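Local atomic coordinates of glyoxylate reductase (Paecilomyces sp. J18, PDB entry 3WNV), a protein that reduces glyoxylate, probably with a nicotinamide cofactor, as expected for a member of the D-isomer-specific 2-hydroxyacid dehydrogenase family. Residues A[81-86]-A[318-323]; A[104-109]-A[322-327]; A[119-124]-A[285-290]; A[127-132]-A[145-150]. All coordinates share one frame; numbering follows the deposited sequence.

The four contacts fall into two pairs on opposite sides of the centre of the chain, with centres about 28 to 43 Å apart from one pair to the other. Interactions 1 and 2, about 6 Å apart between centres, bring the loop after helix 297-317 against strands 81-85 and 103-105, neighbours in the five-stranded parallel sheet; they share Thr322 and Gln323. Interactions 3 and 4, about 12 Å apart between centres, belong to the NAD-binding domain and involve helix 112-127 and the start of helix 131-138, which follows it. Along the sequence interaction 4 is nested inside interaction 3, itself nested inside interactions 1 and 2. The C-terminal segment thus returns to the first sheet after the chain has built the second.

Interaction 1 of 4, residues A[81-86]-A[318-323]; sequences YICHNG and GELLTQ
Tyr81 and Cys83, on strand 81-85, meet the loop 318-323 through two kinds of contact, neither of which includes a clear hydrogen bond between the segments. The first is apolar and centres on Leu320. Its CD2 methyl is the meeting point: it lies 3.8 Å from Cys83 SG and 3.9 Å from Tyr81 CD1, so that one branch of the leucine touches both residues. The methyl reaches the tyrosine obliquely, and the two side chains slide past each other in opposite directions. Leu320 manages this because its CG stands beside the backbone N and anti to the carbonyl carbon (chi1 -66°), which swings the branched end nearer to the strand than its CB direction would suggest. Tyr81, by contrast, starts out toward the loop.

The second kind of contact lies at the polar end of the tyrosine. Tyr81 OH comes 3.3 Å from Gly318 CA, against the main chain just after helix 297-317 has ended. Gly318 has positive phi (75°), a backbone conformation favourable to glycine, and it is where the chain leaves the helix.

Other parts of the fold complete the surroundings. Cys83 also rests on Val307 and Leu311 of helix 297-317, and Leu320 also touches Ala103 of the adjacent strand. Glu319 O and Leu321 N are hydrogen-bonded back to Ser313 and Asn310 of that helix.

With its backbone tied to the helix in this way, the loop meets the strand mainly through van der Waals contact: the chemistry implies an attachment governed chiefly by the fit of apolar shapes.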
loop_
_atom_site.group_PDB
_atom_site.type_symbol
_atom_site.label_atom_id
_atom_site.label_comp_id
_atom_site.label_asym_id
_atom_site.label_seq_id
_atom_site.Cartn_x
_atom_site.Cartn_y
_atom_site.Cartn_z
ATOM N N TYR A 81 13.352 -6.811 -17.127
ATOM C CA TYR A 81 12.526 -5.800 -16.472
ATOM C C TYR A 81 11.261 -6.430 -15.918
ATOM O O TYR A 81 10.633 -7.284 -16.563
ATOM C CB TYR A 81 12.110 -4.700 -17.449
ATOM C CG TYR A 81 13.278 -4.007 -18.060
ATOM C CD1 TYR A 81 13.942 -2.983 -17.380
ATOM C CD2 TYR A 81 13.755 -4.399 -19.296
ATOM C CE1 TYR A 81 15.066 -2.376 -17.945
ATOM C CE2 TYR A 81 14.860 -3.783 -19.867
ATOM C CZ TYR A 81 15.505 -2.774 -19.178
ATOM O OH TYR A 81 16.601 -2.179 -19.743
ATOM N N ILE A 82 10.850 -5.980 -14.742
ATOM C CA ILE A 82 9.524 -6.280 -14.250
ATOM C C ILE A 82 8.951 -4.964 -13.845
ATOM O O ILE A 82 9.510 -4.257 -12.991
ATOM C CB ILE A 82 9.547 -7.183 -13.016
ATOM C CG1 ILE A 82 10.077 -8.549 -13.395
ATOM C CG2 ILE A 82 8.115 -7.350 -12.414
ATOM C CD1 ILE A 82 10.416 -9.370 -12.121
ATOM N N CYS A 83 7.853 -4.604 -14.486
ATOM C CA CYS A 83 7.206 -3.338 -14.240
ATOM C C CYS A 83 5.940 -3.609 -13.470
ATOM O O CYS A 83 4.996 -4.209 -13.975
ATOM C CB CYS A 83 6.953 -2.619 -15.574
ATOM S SG CYS A 83 8.545 -2.269 -16.457
ATOM N N HIS A 84 5.939 -3.179 -12.207
ATOM C CA HIS A 84 4.936 -3.531 -11.228
ATOM C C HIS A 84 3.941 -2.401 -10.962
ATOM O O HIS A 84 4.321 -1.236 -10.770
ATOM C CB HIS A 84 5.677 -3.898 -9.910
ATOM C CG HIS A 84 4.761 -4.141 -8.733
ATOM N ND1 HIS A 84 4.078 -5.329 -8.548
ATOM C CD2 HIS A 84 4.414 -3.335 -7.704
ATOM C CE1 HIS A 84 3.380 -5.251 -7.415
ATOM N NE2 HIS A 84 3.554 -4.046 -6.900
ATOM N N ASN A 85 2.664 -2.755 -10.961
ATOM C CA ASN A 85 1.590 -1.815 -10.668
ATOM C C ASN A 85 1.347 -1.848 -9.169
ATOM O O ASN A 85 0.792 -2.807 -8.608
ATOM C CB ASN A 85 0.338 -2.185 -11.452
ATOM C CG ASN A 85 -0.766 -1.181 -11.248
ATOM O OD1 ASN A 85 -0.782 -0.482 -10.241
ATOM N ND2 ASN A 85 -1.687 -1.099 -12.186
ATOM N N GLY A 86 1.786 -0.791 -8.509
ATOM C CA GLY A 86 1.594 -0.702 -7.053
ATOM C C GLY A 86 2.695 0.122 -6.418
ATOM O O GLY A 86 3.813 0.103 -6.898
ATOM N N GLY A 318 16.059 1.259 -22.651
ATOM C CA GLY A 318 16.820 0.413 -21.740
ATOM C C GLY A 318 16.962 1.074 -20.386
ATOM O O GLY A 318 17.962 0.896 -19.671
ATOM N N GLU A 319 15.953 1.845 -20.021
ATOM C CA GLU A 319 15.926 2.423 -18.687
ATOM C C GLU A 319 14.503 2.574 -18.155
ATOM O O GLU A 319 13.551 2.708 -18.913
ATOM C CB GLU A 319 16.693 3.750 -18.650
ATOM C CG GLU A 319 16.051 4.870 -19.429
ATOM C CD GLU A 319 17.070 5.676 -20.200
ATOM O OE1 GLU A 319 18.136 5.110 -20.531
ATOM O OE2 GLU A 319 16.796 6.861 -20.492
ATOM N N LEU A 320 14.374 2.528 -16.838
ATOM C CA LEU A 320 13.093 2.702 -16.183
ATOM C C LEU A 320 12.854 4.166 -15.775
ATOM O O LEU A 320 13.790 4.968 -15.686
ATOM C CB LEU A 320 13.007 1.788 -14.956
ATOM C CG LEU A 320 13.000 0.288 -15.223
ATOM C CD1 LEU A 320 13.177 -0.500 -13.902
ATOM C CD2 LEU A 320 11.708 -0.136 -15.943
ATOM N N LEU A 321 11.596 4.504 -15.533
ATOM C CA LEU A 321 11.230 5.829 -15.062
ATOM C C LEU A 321 11.194 5.874 -13.537
ATOM O O LEU A 321 11.680 6.827 -12.924
ATOM C CB LEU A 321 9.860 6.222 -15.619
ATOM C CG LEU A 321 9.759 6.218 -17.134
ATOM C CD1 LEU A 321 8.420 6.818 -17.551
ATOM C CD2 LEU A 321 10.900 7.003 -17.732
ATOM N N THR A 322 10.603 4.845 -12.925
ATOM C CA THR A 322 10.494 4.763 -11.479
ATOM C C THR A 322 11.049 3.451 -10.907
ATOM O O THR A 322 10.329 2.679 -10.247
ATOM C CB THR A 322 9.059 4.891 -11.012
ATOM O OG1 THR A 322 8.217 3.953 -11.714
ATOM C CG2 THR A 322 8.551 6.318 -11.248
ATOM N N GLN A 323 12.318 3.219 -11.159
ATOM C CA GLN A 323 13.006 2.030 -10.614
ATOM C C GLN A 323 12.967 2.052 -9.088
ATOM O O GLN A 323 13.115 3.114 -8.472
ATOM C CB GLN A 323 14.441 1.998 -11.081
ATOM C CG GLN A 323 15.164 0.701 -10.677
ATOM C CD GLN A 323 16.532 0.549 -11.329
ATOM O OE1 GLN A 323 17.149 1.529 -11.745
ATOM N NE2 GLN A 323 17.018 -0.692 -11.421
#

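Interaction 2 of 4, residues A[104-109]-A[322-327]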
loop_
_atom_site.group_PDB
_atom_site.type_symbol
_atom_site.label_atom_id
_atom_site.label_comp_id
_atom_site.label_asym_id
_atom_site.label_seq_id
_atom_site.Cartn_x
_atom_site.Cartn_y
_atom_site.Cartn_z
ATOM N N ILE A 104 13.473 -3.532 -11.572
ATOM C CA ILE A 104 12.077 -3.470 -11.169
ATOM C C ILE A 104 11.644 -2.017 -11.046
ATOM O O ILE A 104 12.372 -1.197 -10.485
ATOM C CB ILE A 104 11.908 -4.072 -9.756
ATOM C CG1 ILE A 104 12.551 -5.463 -9.693
ATOM C CG2 ILE A 104 10.452 -4.108 -9.337
ATOM C CD1 ILE A 104 11.711 -6.563 -10.279
ATOM N N SER A 105 10.467 -1.692 -11.578
ATOM C CA SER A 105 9.842 -0.401 -11.316
ATOM C C SER A 105 8.538 -0.575 -10.562
ATOM O O SER A 105 7.927 -1.651 -10.583
ATOM C CB SER A 105 9.646 0.373 -12.645
ATOM O OG SER A 105 8.666 -0.245 -13.441
ATOM N N SER A 106 8.101 0.460 -9.826
ATOM C CA SER A 106 6.822 0.398 -9.116
ATOM C C SER A 106 6.090 1.661 -9.503
ATOM O O SER A 106 6.516 2.339 -10.461
ATOM C CB SER A 106 7.030 0.390 -7.585
ATOM O OG SER A 106 7.942 1.430 -7.273
ATOM N N THR A 107 5.024 1.981 -8.779
ATOM C CA THR A 107 4.244 3.198 -9.060
ATOM C C THR A 107 4.130 4.097 -7.825
ATOM O O THR A 107 3.064 4.122 -7.202
ATOM C CB THR A 107 2.840 2.881 -9.544
ATOM O OG1 THR A 107 2.116 2.139 -8.540
ATOM C CG2 THR A 107 2.895 2.066 -10.840
ATOM N N PRO A 108 5.178 4.920 -7.602
ATOM C CA PRO A 108 5.298 5.926 -6.519
ATOM C C PRO A 108 4.912 7.366 -6.923
ATOM O O PRO A 108 5.281 7.809 -7.944
ATOM C CB PRO A 108 6.801 5.945 -6.275
ATOM C CG PRO A 108 7.343 5.794 -7.662
ATOM C CD PRO A 108 6.490 4.668 -8.223
ATOM N N ILE A 109 4.064 8.031 -6.155
ATOM C CA ILE A 109 3.511 9.312 -6.585
ATOM C C ILE A 109 2.288 9.327 -7.495
ATOM O O ILE A 109 1.814 10.377 -7.764
ATOM C CB ILE A 109 4.458 10.192 -7.394
ATOM C CG1 ILE A 109 5.885 10.177 -6.871
ATOM C CG2 ILE A 109 3.905 11.608 -7.411
ATOM C CD1 ILE A 109 6.734 11.266 -7.541
ATOM N N THR A 322 10.603 4.845 -12.925
ATOM C CA THR A 322 10.494 4.763 -11.479
ATOM C C THR A 322 11.049 3.451 -10.907
ATOM O O THR A 322 10.329 2.679 -10.247
ATOM C CB THR A 322 9.059 4.891 -11.012
ATOM O OG1 THR A 322 8.217 3.953 -11.714
ATOM C CG2 THR A 322 8.551 6.318 -11.248
ATOM N N GLN A 323 12.318 3.219 -11.159
ATOM C CA GLN A 323 13.006 2.030 -10.614
ATOM C C GLN A 323 12.967 2.052 -9.088
ATOM O O GLN A 323 13.115 3.114 -8.472
ATOM C CB GLN A 323 14.441 1.998 -11.081
ATOM C CG GLN A 323 15.164 0.701 -10.677
ATOM C CD GLN A 323 16.532 0.549 -11.329
ATOM O OE1 GLN A 323 17.149 1.529 -11.745
ATOM N NE2 GLN A 323 17.018 -0.692 -11.421
ATOM N N VAL A 324 12.717 0.893 -8.476
ATOM C CA VAL A 324 12.628 0.798 -7.011
ATOM C C VAL A 324 13.925 1.298 -6.337
ATOM O O VAL A 324 15.020 1.068 -6.842
ATOM C CB VAL A 324 12.291 -0.625 -6.568
ATOM C CG1 VAL A 324 10.882 -1.027 -7.065
ATOM C CG2 VAL A 324 13.369 -1.641 -7.031
ATOM N N PRO A 325 13.797 2.022 -5.192
ATOM C CA PRO A 325 14.976 2.634 -4.560
ATOM C C PRO A 325 16.026 1.596 -4.131
ATOM O O PRO A 325 17.209 1.907 -4.151
ATOM C CB PRO A 325 14.390 3.375 -3.333
ATOM C CG PRO A 325 12.995 2.820 -3.149
ATOM C CD PRO A 325 12.544 2.431 -4.541
ATOM N N GLU A 326 15.609 0.384 -3.777
ATOM C CA GLU A 326 16.610 -0.674 -3.511
ATOM C C GLU A 326 17.664 -0.856 -4.596
ATOM O O GLU A 326 18.826 -1.164 -4.296
ATOM C CB GLU A 326 15.949 -2.021 -3.240
ATOM C CG GLU A 326 15.101 -2.042 -2.007
ATOM C CD GLU A 326 13.688 -1.548 -2.262
ATOM O OE1 GLU A 326 13.467 -0.805 -3.233
ATOM O OE2 GLU A 326 12.791 -1.904 -1.483
ATOM N N GLN A 327 17.289 -0.667 -5.862
ATOM C CA GLN A 327 18.236 -0.926 -6.934
ATOM C C GLN A 327 18.853 0.364 -7.419
ATOM O O GLN A 327 19.735 0.348 -8.260
ATOM C CB GLN A 327 17.561 -1.625 -8.129
ATOM C CG GLN A 327 16.891 -2.963 -7.798
ATOM C CD GLN A 327 16.348 -3.641 -9.041
ATOM O OE1 GLN A 327 15.786 -2.974 -9.915
ATOM N NE2 GLN A 327 16.550 -4.971 -9.152
#
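Ile104, Thr322 and Val324 carry most of this contact, in which the C-terminal segment runs antiparallel to the end of strand 103-105. Ser105 and Gln323 form a single non-hydrogen-bonded bridge, flanked by two backbone bonds: Val324 N donates to Ile104 O over 2.9 Å, and Ser106 N to Thr322 O over 3.2 Å.

Both main-chain polar groups of Ile104 are engaged, the O by Val324 N and the N-H by the side-chain oxygen of Gln327 (N to OE1 2.9 Å, 159° at the hydrogen). Its CG2 methyl meets Val324 CG1 at 3.9 Å as the side chains cross obliquely. Gln323 NE2 also donates a hydrogen bond to Gln327 OE1, at 3.0 Å; the two donors arrive from opposite faces of the amide plane. Together with the bonds of Gln327 NE2 to Thr98 OG1 and Ile102 O, they fix the turn of the amide. A leucine in place of Gln327 would probably leave Ile104 N and Gln323 NE2 without their shared acceptor.

Thr322 works through both its branches. The hydroxyl, held between backbone N and carbonyl carbon (chi1 52°), donates to the carbonyl of Ser106 (OG1 to O 2.7 Å) and accepts from Asn310 ND2. Its methyl turns instead to the proline ring, with CG2 3.8 Å from Pro108 CG.

Around this bridge, strand 81-85 lies next to strand 103-105, with Ile82 against Ile104. Helix 94-99 supports Ile104 and Val324 through Ala97 and Val94, and helix 297-317 meets Ser105 through Asn310, so the terminal segment adds one short bridge to an edge strand of the sheet.

Interaction 3 of 4, residues A[119-124]-A[285-290]; sequences AIFLMI and RAMLLP
Leu122 and Met287 mark the closest backbone approach, 6.2 Å from CA to CA, where a turn of helix 112-127 passes the short strand 287-288 without any hydrogen bond between them. Side chains do the joining. Leu122 CD2 acts as the central methyl: it sits 3.7 Å from Leu289 CD1 and 3.8 Å from Met287 CG, and it also rests against the strand's main chain, 3.7 Å from Met287 O. It therefore occupies the notch between two residues that both point toward the helix, while Leu288 between them points away.

Phe121, one position earlier, closes the contact near the surface. Its ring meets the end of the methionine obliquely, with CE2 3.6 Å from Met287 CE, and crosses that side chain at about a right angle. The same side of the contact includes Leu289, whose CD1 lies 4.0 Å from Phe121 CD2, again obliquely. Met287 can touch both helix residues because its chain leaves with CG anti to the backbone N (chi1 -178°) and then bends at chi2 (73°), which keeps CG by Leu122 and delivers the terminal methyl to Phe121. Shortening Met287 to an alanine is likely to open a gap beside Leu122 and to leave the Phe121 ring without the methyl it packs on.

Strand 287-288 is the outermost strand at one end of the seven-stranded parallel sheet, bonded through Met287 and Leu289 to strand 262-267. The helix lies against that end of the sheet, and its Ala119 and Ile120 pack on helix 164-175, so it bridges the terminal strand and a helix of the Rossmann-type NAD-binding domain.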
loop_
_atom_site.group_PDB
_atom_site.type_symbol
_atom_site.label_atom_id
_atom_site.label_comp_id
_atom_site.label_asym_id
_atom_site.label_seq_id
_atom_site.Cartn_x
_atom_site.Cartn_y
_atom_site.Cartn_z
ATOM N N ALA A 119 -7.261 7.839 3.986
ATOM C CA ALA A 119 -6.694 7.962 5.344
ATOM C C ALA A 119 -7.468 9.010 6.133
ATOM O O ALA A 119 -7.761 8.809 7.299
ATOM C CB ALA A 119 -5.250 8.388 5.261
ATOM N N ILE A 120 -7.760 10.151 5.516
ATOM C CA ILE A 120 -8.487 11.215 6.264
ATOM C C ILE A 120 -9.943 10.794 6.477
ATOM O O ILE A 120 -10.509 10.981 7.555
ATOM C CB ILE A 120 -8.411 12.560 5.529
ATOM C CG1 ILE A 120 -6.935 13.050 5.476
ATOM C CG2 ILE A 120 -9.365 13.629 6.142
ATOM C CD1 ILE A 120 -6.234 13.285 6.849
ATOM N N PHE A 121 -10.551 10.202 5.452
ATOM C CA PHE A 121 -11.894 9.633 5.608
ATOM C C PHE A 121 -11.952 8.690 6.780
ATOM O O PHE A 121 -12.813 8.837 7.664
ATOM C CB PHE A 121 -12.360 8.976 4.300
ATOM C CG PHE A 121 -13.722 8.335 4.387
ATOM C CD1 PHE A 121 -14.855 9.100 4.194
ATOM C CD2 PHE A 121 -13.859 6.975 4.607
ATOM C CE1 PHE A 121 -16.139 8.542 4.256
ATOM C CE2 PHE A 121 -15.148 6.364 4.667
ATOM C CZ PHE A 121 -16.309 7.167 4.469
ATOM N N LEU A 122 -11.035 7.730 6.828
ATOM C CA LEU A 122 -10.947 6.824 7.963
ATOM C C LEU A 122 -10.719 7.517 9.305
ATOM O O LEU A 122 -11.257 7.077 10.309
ATOM C CB LEU A 122 -9.859 5.761 7.724
ATOM C CG LEU A 122 -10.180 4.722 6.678
ATOM C CD1 LEU A 122 -8.923 3.866 6.370
ATOM C CD2 LEU A 122 -11.355 3.823 7.150
ATOM N N MET A 123 -9.868 8.550 9.347
ATOM C CA MET A 123 -9.580 9.244 10.602
ATOM C C MET A 123 -10.838 9.923 11.162
ATOM O O MET A 123 -11.142 9.833 12.331
ATOM C CB MET A 123 -8.493 10.298 10.365
ATOM C CG MET A 123 -8.086 11.018 11.650
ATOM S SD MET A 123 -6.890 12.362 11.343
ATOM C CE MET A 123 -7.936 13.638 10.613
ATOM N N ILE A 124 -11.554 10.652 10.321
ATOM C CA ILE A 124 -12.768 11.297 10.788
ATOM C C ILE A 124 -13.797 10.221 11.210
ATOM O O ILE A 124 -14.430 10.363 12.274
ATOM C CB ILE A 124 -13.343 12.176 9.670
ATOM C CG1 ILE A 124 -12.327 13.299 9.329
ATOM C CG2 ILE A 124 -14.695 12.777 10.099
ATOM C CD1 ILE A 124 -11.893 14.140 10.531
ATOM N N ARG A 285 -17.208 0.445 17.041
ATOM C CA ARG A 285 -16.456 1.696 17.267
ATOM C C ARG A 285 -15.278 1.872 16.322
ATOM O O ARG A 285 -14.757 2.986 16.190
ATOM C CB ARG A 285 -15.928 1.786 18.707
ATOM C CG ARG A 285 -17.001 1.570 19.759
ATOM C CD ARG A 285 -16.419 1.708 21.163
ATOM N NE ARG A 285 -17.494 1.703 22.149
ATOM C CZ ARG A 285 -17.437 2.256 23.362
ATOM N NH1 ARG A 285 -16.336 2.886 23.771
ATOM N NH2 ARG A 285 -18.492 2.172 24.171
ATOM N N ALA A 286 -14.877 0.794 15.645
ATOM C CA ALA A 286 -13.853 0.846 14.595
ATOM C C ALA A 286 -14.422 1.370 13.271
ATOM O O ALA A 286 -15.614 1.243 13.004
ATOM C CB ALA A 286 -13.251 -0.538 14.383
ATOM N N MET A 287 -13.570 1.973 12.448
ATOM C CA MET A 287 -13.990 2.399 11.108
ATOM C C MET A 287 -13.171 1.607 10.112
ATOM O O MET A 287 -11.943 1.745 10.095
ATOM C CB MET A 287 -13.743 3.891 10.934
ATOM C CG MET A 287 -14.216 4.383 9.569
ATOM S SD MET A 287 -16.037 4.470 9.452
ATOM C CE MET A 287 -16.326 4.755 7.702
ATOM N N LEU A 288 -13.834 0.755 9.324
ATOM C CA LEU A 288 -13.120 -0.282 8.548
ATOM C C LEU A 288 -13.529 -0.245 7.089
ATOM O O LEU A 288 -14.746 -0.243 6.769
ATOM C CB LEU A 288 -13.466 -1.664 9.087
ATOM C CG LEU A 288 -13.147 -1.916 10.562
ATOM C CD1 LEU A 288 -13.463 -3.338 10.970
ATOM C CD2 LEU A 288 -11.654 -1.614 10.868
ATOM N N LEU A 289 -12.531 -0.255 6.203
ATOM C CA LEU A 289 -12.745 -0.399 4.753
ATOM C C LEU A 289 -11.948 -1.592 4.217
ATOM O O LEU A 289 -10.907 -1.969 4.775
ATOM C CB LEU A 289 -12.310 0.890 4.020
ATOM C CG LEU A 289 -13.198 2.120 4.318
ATOM C CD1 LEU A 289 -12.551 3.360 3.695
ATOM C CD2 LEU A 289 -14.604 1.920 3.740
ATOM N N PRO A 290 -12.429 -2.199 3.116
ATOM C CA PRO A 290 -11.723 -3.379 2.559
ATOM C C PRO A 290 -10.682 -3.024 1.508
ATOM O O PRO A 290 -10.802 -3.384 0.312
ATOM C CB PRO A 290 -12.849 -4.200 1.943
ATOM C CG PRO A 290 -13.882 -3.111 1.479
ATOM C CD PRO A 290 -13.794 -2.031 2.573
#

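Interaction 4 of 4, residues A[127-132]-A[145-150]; sequences LRQAYV and KTTLGH
Leu127 O accepts a hydrogen bond from His150 N (3.0 Å, 157° at the hydrogen), the direct polar link between the end of helix 112-127 and the loop 145-150. Beside it Gly149 packs close, its CA 3.1 Å from the same carbonyl oxygen; a CB at this glycine would clash with Leu127 O and with Arg128 CD. Leu127 also lays its side chain along the next residue, with CB 3.5 Å from His150 O. The helix itself ends in a Schellman motif, in which Gln129 takes positive phi (42°) and turns the chain toward helix 131-138.

Beyond this bond, water carries the polar contact. Water 1 accepts from Arg128 NE, lying at the edge of the guanidinium in its plane, and donates to His150 O, each over 2.8 Å. Water 2 donates to two carbonyls, 2.7 Å from Arg128 O and 2.8 Å from Thr147 O. Water 3 connects Gln129 O with Thr147 N, and water 4 donates to Gln129 OE1 and also bonds Thr147 OG1. The N, O and hydroxyl of Thr147 are each bound to a different water.

At the far end Val132 directs its CG1 methyl onto the loop backbone, 3.6 Å from Thr146 N, a position it reaches with CG1 anti to the backbone N (chi1 -179°). Thr146 OG1 donates to His143 O, just before this segment in the chain.

One direct bond and four separate bridging waters thus make a hydrated surface contact: the chemistry implies that backbone polar groups here are satisfied largely through solvent, with van der Waals contacts at both ends, Leu127 with His150 and Val132 with the 145-146 peptide.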
loop_
_atom_site.group_PDB
_atom_site.type_symbol
_atom_site.label_atom_id
_atom_site.label_comp_id
_atom_site.label_asym_id
_atom_site.label_seq_id
_atom_site.Cartn_x
_atom_site.Cartn_y
_atom_site.Cartn_z
ATOM N N LEU A 127 -12.744 8.956 14.650
ATOM C CA LEU A 127 -12.984 9.957 15.697
ATOM C C LEU A 127 -14.455 10.185 15.984
ATOM O O LEU A 127 -14.775 10.679 17.077
ATOM C CB LEU A 127 -12.365 11.288 15.295
ATOM C CG LEU A 127 -10.837 11.369 15.296
ATOM C CD1 LEU A 127 -10.405 12.606 14.550
ATOM C CD2 LEU A 127 -10.308 11.423 16.709
ATOM N N ARG A 128 -15.339 9.902 15.026
ATOM C CA ARG A 128 -16.786 9.977 15.251
ATOM C C ARG A 128 -17.394 8.613 15.581
ATOM O O ARG A 128 -18.620 8.523 15.831
ATOM C CB ARG A 128 -17.526 10.551 14.001
ATOM C CG ARG A 128 -17.081 11.957 13.550
ATOM C CD ARG A 128 -17.227 12.925 14.716
ATOM N NE ARG A 128 -17.051 14.322 14.281
ATOM C CZ ARG A 128 -18.054 15.169 14.029
ATOM N NH1 ARG A 128 -19.320 14.794 14.178
ATOM N NH2 ARG A 128 -17.777 16.411 13.626
ATOM N N GLN A 129 -16.563 7.559 15.554
ATOM C CA GLN A 129 -17.046 6.147 15.594
ATOM C C GLN A 129 -18.270 6.002 14.682
ATOM O O GLN A 129 -19.371 5.537 15.079
ATOM C CB GLN A 129 -17.300 5.675 17.047
ATOM C CG GLN A 129 -16.082 5.978 17.922
ATOM C CD GLN A 129 -16.161 5.455 19.331
ATOM O OE1 GLN A 129 -17.185 4.912 19.748
ATOM N NE2 GLN A 129 -15.058 5.587 20.080
ATOM N N ALA A 130 -18.056 6.395 13.435
ATOM C CA ALA A 130 -19.156 6.676 12.518
ATOM C C ALA A 130 -19.935 5.455 12.060
ATOM O O ALA A 130 -21.013 5.597 11.488
ATOM C CB ALA A 130 -18.647 7.453 11.291
ATOM N N TYR A 131 -19.393 4.257 12.262
ATOM C CA TYR A 131 -20.153 3.059 11.892
ATOM C C TYR A 131 -21.459 2.975 12.678
ATOM O O TYR A 131 -22.465 2.477 12.184
ATOM C CB TYR A 131 -19.292 1.772 12.036
ATOM C CG TYR A 131 -20.028 0.524 11.564
ATOM C CD1 TYR A 131 -20.290 0.315 10.210
ATOM C CD2 TYR A 131 -20.479 -0.426 12.478
ATOM C CE1 TYR A 131 -20.989 -0.844 9.766
ATOM C CE2 TYR A 131 -21.182 -1.574 12.061
ATOM C CZ TYR A 131 -21.413 -1.772 10.694
ATOM O OH TYR A 131 -22.084 -2.902 10.273
ATOM N N VAL A 132 -21.461 3.459 13.913
ATOM C CA VAL A 132 -22.701 3.479 14.682
ATOM C C VAL A 132 -23.803 4.351 14.046
ATOM O O VAL A 132 -24.884 3.845 13.792
ATOM C CB VAL A 132 -22.458 3.783 16.183
ATOM C CG1 VAL A 132 -23.760 3.780 16.953
ATOM C CG2 VAL A 132 -21.512 2.723 16.737
ATOM N N LYS A 145 -27.504 4.362 19.043
ATOM C CA LYS A 145 -26.543 4.517 20.154
ATOM C C LYS A 145 -25.337 5.396 19.835
ATOM O O LYS A 145 -24.277 5.256 20.474
ATOM C CB LYS A 145 -26.032 3.143 20.612
ATOM C CG LYS A 145 -27.121 2.251 21.272
ATOM C CD LYS A 145 -27.548 2.811 22.659
ATOM C CE LYS A 145 -28.838 3.661 22.607
ATOM N NZ LYS A 145 -29.059 4.540 23.798
ATOM N N THR A 146 -25.472 6.288 18.856
ATOM C CA THR A 146 -24.360 7.184 18.503
ATOM C C THR A 146 -23.850 7.927 19.733
ATOM O O THR A 146 -24.632 8.424 20.553
ATOM C CB THR A 146 -24.803 8.210 17.471
ATOM O OG1 THR A 146 -25.194 7.522 16.294
ATOM C CG2 THR A 146 -23.674 9.177 17.129
ATOM N N THR A 147 -22.535 7.981 19.886
ATOM C CA THR A 147 -21.942 8.695 21.005
ATOM C C THR A 147 -21.259 9.911 20.462
ATOM O O THR A 147 -21.057 10.011 19.248
ATOM C CB THR A 147 -20.926 7.825 21.795
ATOM O OG1 THR A 147 -19.900 7.366 20.910
ATOM C CG2 THR A 147 -21.631 6.634 22.372
ATOM N N LEU A 148 -20.948 10.864 21.342
ATOM C CA LEU A 148 -20.179 12.030 20.927
ATOM C C LEU A 148 -18.759 11.652 20.482
ATOM O O LEU A 148 -18.084 10.823 21.123
ATOM C CB LEU A 148 -20.144 13.073 22.051
ATOM C CG LEU A 148 -21.518 13.598 22.513
ATOM C CD1 LEU A 148 -21.360 14.538 23.718
ATOM C CD2 LEU A 148 -22.262 14.320 21.390
ATOM N N GLY A 149 -18.299 12.269 19.395
ATOM C CA GLY A 149 -16.946 12.053 18.885
ATOM C C GLY A 149 -16.026 13.169 19.350
ATOM O O GLY A 149 -16.337 13.931 20.272
ATOM N N HIS A 150 -14.843 13.208 18.773
ATOM C CA HIS A 150 -13.854 14.251 19.068
ATOM C C HIS A 150 -13.436 14.980 17.805
ATOM O O HIS A 150 -13.346 14.376 16.718
ATOM C CB HIS A 150 -12.621 13.584 19.673
ATOM C CG HIS A 150 -12.826 13.168 21.091
ATOM N ND1 HIS A 150 -12.790 14.061 22.143
ATOM C CD2 HIS A 150 -13.142 11.963 21.627
ATOM C CE1 HIS A 150 -13.045 13.418 23.271
ATOM N NE2 HIS A 150 -13.253 12.144 22.988
HETATM O O HOH W 1 -14.244 14.576 14.066
HETATM O O HOH W 2 -20.618 10.144 16.473
HETATM O O HOH W 3 -20.816 6.770 17.552
HETATM O O HOH W 4 -20.005 5.172 19.332
#